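Local coordinates for protein actinorhodin polyketide putative beta-ketoacyl synthase 2 (Streptomyces coelicolor A3, PDB 1TQY) that probably serves as the chain length factor of the actinorhodin polyketide synthase, a beta-ketoacyl synthase relative that works in antibiotic biosynthesis, at residues A266-P271 against E282-L287; G171-L176 against S404-R409; D300-D305 against E327-T332. All blocks are in the same frame, centred on the assembly; numbering follows the deposited sequence.

Contact 1: A266-P271 against E282-L287; sequences ASTFDP and ERAIRL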
loop_
_atom_site.group_PDB
_atom_site.type_symbol
_atom_site.label_atom_id
_atom_site.label_comp_id
_atom_site.label_asym_id
_atom_site.label_seq_id
_atom_site.Cartn_x
_atom_site.Cartn_y
_atom_site.Cartn_z
ATOM N N ALA B 266 -12.033 10.858 4.947
ATOM C CA ALA B 266 -12.775 10.365 3.795
ATOM C C ALA B 266 -11.924 10.306 2.529
ATOM O O ALA B 266 -11.073 11.173 2.301
ATOM C CB ALA B 266 -14.001 11.232 3.551
ATOM N N SER B 267 -12.172 9.283 1.713
ATOM C CA SER B 267 -11.457 9.080 0.457
ATOM C C SER B 267 -12.457 8.811 -0.659
ATOM O O SER B 267 -13.376 8.010 -0.489
ATOM C CB SER B 267 -10.518 7.869 0.542
ATOM O OG SER B 267 -9.512 8.054 1.516
ATOM N N THR B 268 -12.293 9.487 -1.792
ATOM C CA THR B 268 -13.166 9.259 -2.945
ATOM C C THR B 268 -12.246 9.123 -4.145
ATOM O O THR B 268 -11.039 9.328 -4.026
ATOM C CB THR B 268 -14.151 10.432 -3.219
ATOM O OG1 THR B 268 -13.414 11.615 -3.546
ATOM C CG2 THR B 268 -15.052 10.699 -2.011
ATOM N N PHE B 269 -12.801 8.752 -5.291
ATOM C CA PHE B 269 -11.999 8.599 -6.498
ATOM C C PHE B 269 -12.747 9.230 -7.672
ATOM O O PHE B 269 -13.931 8.973 -7.857
ATOM C CB PHE B 269 -11.738 7.115 -6.781
ATOM C CG PHE B 269 -10.698 6.883 -7.841
ATOM C CD1 PHE B 269 -9.377 7.263 -7.625
ATOM C CD2 PHE B 269 -11.040 6.326 -9.063
ATOM C CE1 PHE B 269 -8.402 7.094 -8.619
ATOM C CE2 PHE B 269 -10.076 6.148 -10.072
ATOM C CZ PHE B 269 -8.756 6.534 -9.847
ATOM N N ASP B 270 -12.066 10.056 -8.460
ATOM C CA ASP B 270 -12.722 10.717 -9.591
ATOM C C ASP B 270 -13.141 9.744 -10.687
ATOM O O ASP B 270 -12.570 8.664 -10.821
ATOM C CB ASP B 270 -11.800 11.764 -10.230
ATOM C CG ASP B 270 -11.464 12.913 -9.297
ATOM O OD1 ASP B 270 -12.179 13.129 -8.299
ATOM O OD2 ASP B 270 -10.481 13.619 -9.579
ATOM N N PRO B 271 -14.168 10.107 -11.478
ATOM C CA PRO B 271 -14.611 9.231 -12.563
ATOM C C PRO B 271 -13.537 9.178 -13.650
ATOM O O PRO B 271 -12.751 10.121 -13.831
ATOM C CB PRO B 271 -15.892 9.901 -13.061
ATOM C CG PRO B 271 -15.662 11.337 -12.740
ATOM C CD PRO B 271 -15.084 11.248 -11.339
ATOM N N GLU B 282 -15.175 17.436 -3.831
ATOM C CA GLU B 282 -16.248 18.037 -3.043
ATOM C C GLU B 282 -16.864 16.936 -2.177
ATOM O O GLU B 282 -17.019 17.103 -0.971
ATOM C CB GLU B 282 -17.321 18.652 -3.957
ATOM C CG GLU B 282 -18.460 19.350 -3.204
ATOM C CD GLU B 282 -19.611 19.762 -4.120
ATOM O OE1 GLU B 282 -20.642 20.244 -3.602
ATOM O OE2 GLU B 282 -19.480 19.603 -5.354
ATOM N N ARG B 283 -17.191 15.807 -2.796
ATOM C CA ARG B 283 -17.781 14.701 -2.053
ATOM C C ARG B 283 -16.905 14.264 -0.867
ATOM O O ARG B 283 -17.415 14.062 0.237
ATOM C CB ARG B 283 -18.058 13.500 -2.972
ATOM C CG ARG B 283 -18.679 12.299 -2.239
ATOM C CD ARG B 283 -19.302 11.260 -3.181
ATOM N NE ARG B 283 -18.317 10.471 -3.925
ATOM C CZ ARG B 283 -17.762 10.850 -5.070
ATOM N NH1 ARG B 283 -18.098 12.014 -5.616
ATOM N NH2 ARG B 283 -16.867 10.069 -5.663
ATOM N N ALA B 284 -15.598 14.125 -1.089
ATOM C CA ALA B 284 -14.694 13.721 -0.014
ATOM C C ALA B 284 -14.795 14.695 1.156
ATOM O O ALA B 284 -14.894 14.290 2.316
ATOM C CB ALA B 284 -13.238 13.665 -0.526
ATOM N N ILE B 285 -14.777 15.990 0.852
ATOM C CA ILE B 285 -14.874 17.000 1.894
ATOM C C ILE B 285 -16.139 16.833 2.730
ATOM O O ILE B 285 -16.080 16.765 3.961
ATOM C CB ILE B 285 -14.888 18.414 1.320
ATOM C CG1 ILE B 285 -13.557 18.710 0.630
ATOM C CG2 ILE B 285 -15.168 19.402 2.448
ATOM C CD1 ILE B 285 -13.584 19.957 -0.214
ATOM N N ARG B 286 -17.283 16.760 2.062
ATOM C CA ARG B 286 -18.546 16.617 2.781
ATOM C C ARG B 286 -18.623 15.302 3.547
ATOM O O ARG B 286 -19.279 15.219 4.587
ATOM C CB ARG B 286 -19.732 16.706 1.825
ATOM C CG ARG B 286 -19.891 18.032 1.153
ATOM C CD ARG B 286 -21.014 17.981 0.127
ATOM N NE ARG B 286 -21.121 19.265 -0.549
ATOM C CZ ARG B 286 -21.648 20.356 -0.003
ATOM N NH1 ARG B 286 -22.136 20.318 1.233
ATOM N NH2 ARG B 286 -21.653 21.494 -0.686
ATOM N N LEU B 287 -17.970 14.272 3.024
ATOM C CA LEU B 287 -17.967 12.977 3.693
ATOM C C LEU B 287 -17.155 13.115 4.977
ATOM O O LEU B 287 -17.573 12.671 6.044
ATOM C CB LEU B 287 -17.352 11.906 2.790
ATOM C CG LEU B 287 -18.274 10.824 2.221
ATOM C CD1 LEU B 287 -19.679 11.350 2.027
ATOM C CD2 LEU B 287 -17.684 10.295 0.919
HETATM O O HOH W 1 -15.960 11.054 -7.843
#
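Thr268 holds its methyl CG2 anti to its own carbonyl carbon, with OG1 lodged between backbone N and C (chi1 63°). Arg283 sends CG anti to its backbone N, then bends at chi3 (72°), and this brings its guanidinium over Thr268. The contact lays helix 281-292 against the end of strand 260-269 in the C-terminal half of the thiolase-like fold. The short axes run nearly antiparallel, at 161°.

Most of the touching is van der Waals contact. Thr268 CG2 sits 3.6 Å from Ala284 N, against the helix backbone. Thr268 CB lies under one face of the Arg283 guanidinium, 3.7 Å from NH2. One turn further along the helix, Leu287 CB meets Ala266 CB at 3.5 Å. That same Ala266 CB also reaches the backbone oxygen Ala284 O at 3.4 Å.

Thr268 OG1 finds its polar partners next to the contact, in Gly280 O and Asn403 ND2. Arg283 NH2 also hydrogen bonds to the backbone of the chain of another protein in the assembly, so this side of the helix lies at a subunit interface.

No direct hydrogen bond joins the two segments. A water links them at the guanidinium edge, near its plane. It accepts from Arg283 NH2 at 2.6 Å and donates to Phe269 O at 2.9 Å.

Contact 2: G171-L176 against S404-R409; sequences GGLDAL and SAAVLR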
loop_
_atom_site.group_PDB
_atom_site.type_symbol
_atom_site.label_atom_id
_atom_site.label_comp_id
_atom_site.label_asym_id
_atom_site.label_seq_id
_atom_site.Cartn_x
_atom_site.Cartn_y
_atom_site.Cartn_z
ATOM N N GLY B 171 -2.087 9.310 -0.546
ATOM C CA GLY B 171 -1.786 8.228 0.375
ATOM C C GLY B 171 -1.528 8.598 1.821
ATOM O O GLY B 171 -2.037 7.935 2.723
ATOM N N GLY B 172 -0.728 9.638 2.033
ATOM C CA GLY B 172 -0.402 10.088 3.371
ATOM C C GLY B 172 -1.612 10.362 4.235
ATOM O O GLY B 172 -1.627 9.992 5.412
ATOM N N LEU B 173 -2.628 11.008 3.668
ATOM C CA LEU B 173 -3.846 11.307 4.419
ATOM C C LEU B 173 -4.615 10.013 4.618
ATOM O O LEU B 173 -5.129 9.756 5.699
ATOM C CB LEU B 173 -4.704 12.333 3.658
ATOM C CG LEU B 173 -5.017 13.632 4.406
ATOM C CD1 LEU B 173 -3.722 14.240 4.890
ATOM C CD2 LEU B 173 -5.775 14.618 3.501
ATOM N N ASP B 174 -4.677 9.194 3.572
ATOM C CA ASP B 174 -5.362 7.914 3.651
ATOM C C ASP B 174 -4.757 7.043 4.750
ATOM O O ASP B 174 -5.482 6.339 5.449
ATOM C CB ASP B 174 -5.288 7.188 2.308
ATOM C CG ASP B 174 -6.191 7.811 1.251
ATOM O OD1 ASP B 174 -6.037 7.464 0.054
ATOM O OD2 ASP B 174 -7.062 8.636 1.609
ATOM N N ALA B 175 -3.432 7.097 4.896
ATOM C CA ALA B 175 -2.738 6.306 5.913
ATOM C C ALA B 175 -3.235 6.717 7.299
ATOM O O ALA B 175 -3.537 5.871 8.141
ATOM C CB ALA B 175 -1.218 6.516 5.802
ATOM N N LEU B 176 -3.303 8.027 7.514
ATOM C CA LEU B 176 -3.759 8.607 8.771
ATOM C C LEU B 176 -5.194 8.190 9.062
ATOM O O LEU B 176 -5.554 7.885 10.201
ATOM C CB LEU B 176 -3.657 10.128 8.704
ATOM C CG LEU B 176 -2.462 10.798 9.382
ATOM C CD1 LEU B 176 -1.259 9.872 9.414
ATOM C CD2 LEU B 176 -2.138 12.093 8.644
ATOM N N SER B 404 -8.647 12.934 -0.874
ATOM C CA SER B 404 -8.584 12.630 0.537
ATOM C C SER B 404 -8.787 13.890 1.363
ATOM O O SER B 404 -8.181 14.933 1.101
ATOM C CB SER B 404 -7.232 11.989 0.854
ATOM O OG SER B 404 -7.194 11.531 2.182
ATOM N N ALA B 405 -9.656 13.786 2.359
ATOM C CA ALA B 405 -9.955 14.910 3.225
ATOM C C ALA B 405 -9.896 14.483 4.686
ATOM O O ALA B 405 -10.249 13.354 5.028
ATOM C CB ALA B 405 -11.325 15.469 2.893
ATOM N N ALA B 406 -9.456 15.395 5.544
ATOM C CA ALA B 406 -9.332 15.104 6.961
ATOM C C ALA B 406 -9.687 16.331 7.778
ATOM O O ALA B 406 -9.210 17.432 7.505
ATOM C CB ALA B 406 -7.915 14.669 7.276
ATOM N N VAL B 407 -10.530 16.146 8.783
ATOM C CA VAL B 407 -10.914 17.267 9.629
ATOM C C VAL B 407 -10.276 17.111 11.004
ATOM O O VAL B 407 -10.351 16.050 11.616
ATOM C CB VAL B 407 -12.459 17.389 9.716
ATOM C CG1 VAL B 407 -13.080 16.021 9.693
ATOM C CG2 VAL B 407 -12.857 18.154 10.975
ATOM N N LEU B 408 -9.629 18.174 11.472
ATOM C CA LEU B 408 -8.947 18.167 12.765
ATOM C C LEU B 408 -9.574 19.181 13.715
ATOM O O LEU B 408 -10.158 20.172 13.279
ATOM C CB LEU B 408 -7.470 18.523 12.572
ATOM C CG LEU B 408 -6.672 17.684 11.570
ATOM C CD1 LEU B 408 -5.287 18.249 11.433
ATOM C CD2 LEU B 408 -6.620 16.239 12.041
ATOM N N ARG B 409 -9.442 18.932 15.015
ATOM C CA ARG B 409 -9.980 19.843 16.021
ATOM C C ARG B 409 -8.940 20.210 17.063
ATOM O O ARG B 409 -8.072 19.407 17.397
ATOM C CB ARG B 409 -11.173 19.227 16.747
ATOM C CG ARG B 409 -12.418 19.065 15.922
ATOM C CD ARG B 409 -13.639 19.337 16.782
ATOM N NE ARG B 409 -14.867 18.992 16.077
ATOM C CZ ARG B 409 -15.262 17.744 15.845
ATOM N NH1 ARG B 409 -14.526 16.724 16.270
ATOM N NH2 ARG B 409 -16.384 17.518 15.175
#
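Leu173 and Asp174 of helix 171-185 meet Ser404 near the start of strand 402-410. The helix and strand segments cross at 49°, with their axes 7.9 Å apart at the closest point. The contact is buried within the thiolase-like fold, and the helix packs on the sheet here.

One hydrogen bond carries the polar part. Ser404 OG donates to Asp174 OD2 at 3.0 Å. Ser404 OG is anti to its backbone N (chi1 -173°), which directs the hydroxyl at the helix. The donor comes from above the carboxylate plane, 43° out of it. Ser267 OG of neighbouring strand 260-269 also lies close to Asp174 OD2, probably as a hydrogen bond, so one carboxylate oxygen probably ties two strands to the helix.

Leu173 makes the van der Waals contacts. Its CB lies close against the same hydroxyl, 3.0 Å from Ser404 OG. Its CD2 lies 3.4 Å from Ser404 O. Within the two segments its only apolar pair is Leu173 CG with Ala406 CB, at 4.2 Å. Leu173 also touches Val394 and Ala396 of strand 391-398, and Val350 of helix 345-359 adds to its surroundings.

The Ser404 hydroxyl donor, probably with Ser267 beside it, would favour a charged carboxylate. The two serines probably help to fix the Asp174 side chain, while Leu173 packs beside it.

Contact 3: D300-D305 against E327-T332; sequences DVVFAD and EGVPVT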
loop_
_atom_site.group_PDB
_atom_site.type_symbol
_atom_site.label_atom_id
_atom_site.label_comp_id
_atom_site.label_asym_id
_atom_site.label_seq_id
_atom_site.Cartn_x
_atom_site.Cartn_y
_atom_site.Cartn_z
ATOM N N ASP B 300 -12.751 26.564 10.167
ATOM C CA ASP B 300 -12.084 27.847 10.282
ATOM C C ASP B 300 -10.949 28.028 9.293
ATOM O O ASP B 300 -10.532 29.150 9.029
ATOM C CB ASP B 300 -11.558 28.010 11.706
ATOM C CG ASP B 300 -12.664 27.987 12.731
ATOM O OD1 ASP B 300 -12.465 27.382 13.814
ATOM O OD2 ASP B 300 -13.734 28.580 12.454
ATOM N N VAL B 301 -10.443 26.931 8.747
ATOM C CA VAL B 301 -9.341 27.027 7.801
ATOM C C VAL B 301 -9.180 25.763 6.973
ATOM O O VAL B 301 -9.313 24.646 7.482
ATOM C CB VAL B 301 -8.012 27.322 8.527
ATOM C CG1 VAL B 301 -7.712 26.226 9.528
ATOM C CG2 VAL B 301 -6.881 27.449 7.519
ATOM N N VAL B 302 -8.889 25.955 5.694
ATOM C CA VAL B 302 -8.712 24.848 4.775
ATOM C C VAL B 302 -7.288 24.773 4.235
ATOM O O VAL B 302 -6.807 25.708 3.580
ATOM C CB VAL B 302 -9.674 24.975 3.585
ATOM C CG1 VAL B 302 -9.440 23.852 2.601
ATOM C CG2 VAL B 302 -11.108 24.977 4.085
ATOM N N PHE B 303 -6.604 23.679 4.552
ATOM C CA PHE B 303 -5.257 23.453 4.049
ATOM C C PHE B 303 -5.450 22.714 2.741
ATOM O O PHE B 303 -5.610 21.498 2.718
ATOM C CB PHE B 303 -4.446 22.605 5.026
ATOM C CG PHE B 303 -3.866 23.395 6.144
ATOM C CD1 PHE B 303 -4.688 23.936 7.121
ATOM C CD2 PHE B 303 -2.498 23.643 6.196
ATOM C CE1 PHE B 303 -4.157 24.725 8.136
ATOM C CE2 PHE B 303 -1.955 24.432 7.207
ATOM C CZ PHE B 303 -2.784 24.975 8.180
ATOM N N ALA B 304 -5.449 23.476 1.654
ATOM C CA ALA B 304 -5.666 22.959 0.307
ATOM C C ALA B 304 -4.549 22.076 -0.232
ATOM O O ALA B 304 -3.390 22.210 0.162
ATOM C CB ALA B 304 -5.895 24.134 -0.642
ATOM N N ASP B 305 -4.905 21.182 -1.147
ATOM C CA ASP B 305 -3.926 20.297 -1.747
ATOM C C ASP B 305 -2.849 21.148 -2.442
ATOM O O ASP B 305 -1.662 20.823 -2.388
ATOM C CB ASP B 305 -4.627 19.351 -2.737
ATOM C CG ASP B 305 -3.653 18.485 -3.523
ATOM O OD1 ASP B 305 -2.960 17.633 -2.919
ATOM O OD2 ASP B 305 -3.599 18.665 -4.752
ATOM N N GLU B 327 -14.619 32.561 -1.339
ATOM C CA GLU B 327 -13.964 33.379 -0.315
ATOM C C GLU B 327 -14.639 33.100 1.048
ATOM O O GLU B 327 -14.530 33.891 1.990
ATOM C CB GLU B 327 -14.069 34.880 -0.632
ATOM C CG GLU B 327 -13.373 35.365 -1.895
ATOM C CD GLU B 327 -14.255 35.254 -3.146
ATOM O OE1 GLU B 327 -15.498 35.194 -2.999
ATOM O OE2 GLU B 327 -13.703 35.246 -4.272
ATOM N N GLY B 328 -15.336 31.970 1.144
ATOM C CA GLY B 328 -16.053 31.621 2.365
ATOM C C GLY B 328 -15.253 31.068 3.536
ATOM O O GLY B 328 -15.796 30.865 4.622
ATOM N N VAL B 329 -13.967 30.824 3.328
ATOM C CA VAL B 329 -13.138 30.292 4.388
ATOM C C VAL B 329 -11.673 30.524 4.064
ATOM O O VAL B 329 -11.273 30.490 2.905
ATOM C CB VAL B 329 -13.437 28.768 4.592
ATOM C CG1 VAL B 329 -13.094 27.991 3.322
ATOM C CG2 VAL B 329 -12.688 28.233 5.797
ATOM N N PRO B 330 -10.861 30.822 5.090
ATOM C CA PRO B 330 -9.438 31.050 4.842
ATOM C C PRO B 330 -8.842 29.812 4.202
ATOM O O PRO B 330 -9.140 28.693 4.615
ATOM C CB PRO B 330 -8.881 31.291 6.242
ATOM C CG PRO B 330 -10.016 32.005 6.919
ATOM C CD PRO B 330 -11.221 31.181 6.475
ATOM N N VAL B 331 -8.026 30.003 3.179
ATOM C CA VAL B 331 -7.393 28.868 2.531
ATOM C C VAL B 331 -5.902 29.129 2.603
ATOM O O VAL B 331 -5.465 30.275 2.517
ATOM C CB VAL B 331 -7.793 28.736 1.044
ATOM C CG1 VAL B 331 -7.030 27.572 0.404
ATOM C CG2 VAL B 331 -9.291 28.507 0.921
ATOM N N THR B 332 -5.117 28.075 2.776
ATOM C CA THR B 332 -3.675 28.241 2.832
ATOM C C THR B 332 -2.949 27.029 2.265
ATOM O O THR B 332 -3.478 25.918 2.249
ATOM C CB THR B 332 -3.197 28.547 4.275
ATOM O OG1 THR B 332 -1.793 28.827 4.248
ATOM C CG2 THR B 332 -3.437 27.364 5.195
#
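The Phe303 ring carries the methyl of Thr332 over one face. The contact joins the two parallel strands of a beta-alpha-beta unit: strand 301-303, helix 310-324, strand 330-332. Thr332 CG2 stands 3.7 Å from the Phe303 ring centroid, only 6° off the ring normal, in a CH-pi contact. Thr332 CG2 takes the position between its backbone N and carbonyl carbon, with OG1 anti to N (chi1 -175°). The hydroxyl therefore turns from the ring, and it bonds to Ala363 O and Thr365 OG1. Helix 345-359 also packs on Phe303, through Thr352, Ala353 and Ser356.

Val302 pairs with Val331, and Phe303 with Thr332. Val302 N donates to Pro330 O at 3.0 Å. Thr332 N donates to Val302 O, also at 3.0 Å. Ala304 N closes the pairing on Thr332 O at 3.2 Å, with a more bent N-H...O angle of 138°.

Val302 and Val331 share a face of the sheet, where Ile320 and Phe324 of the connecting helix cover Val302. Ala304 CB touches Val331 CG1 at 3.8 Å. The Val329 side chain crosses that of Val302 at about a right angle, its CG1 3.7 Å from Val302 CG2.

In the fold
Contacts 2 and 3 are buried, and contact 2 is nearest the centre of the chain. Contact 1 is only partly buried and touches the other protein chain, which neither of the others does. Contacts 1 and 2 lie on neighbouring strands, 260-269 and 402-410. They are joined directly, probably by a hydrogen bond between Ala266 O and Ala405 N. Contact 3 touches neither, but strand 391-398 lies between strands 402-410 and 301-303 in the pairing. The chemistry differs with place. Contact 1 relies on close van der Waals packing and a water bridge, contact 2 on a serine hydroxyl bound to a carboxylate, beside a leucine, and contact 3 on backbone pairing of parallel strands.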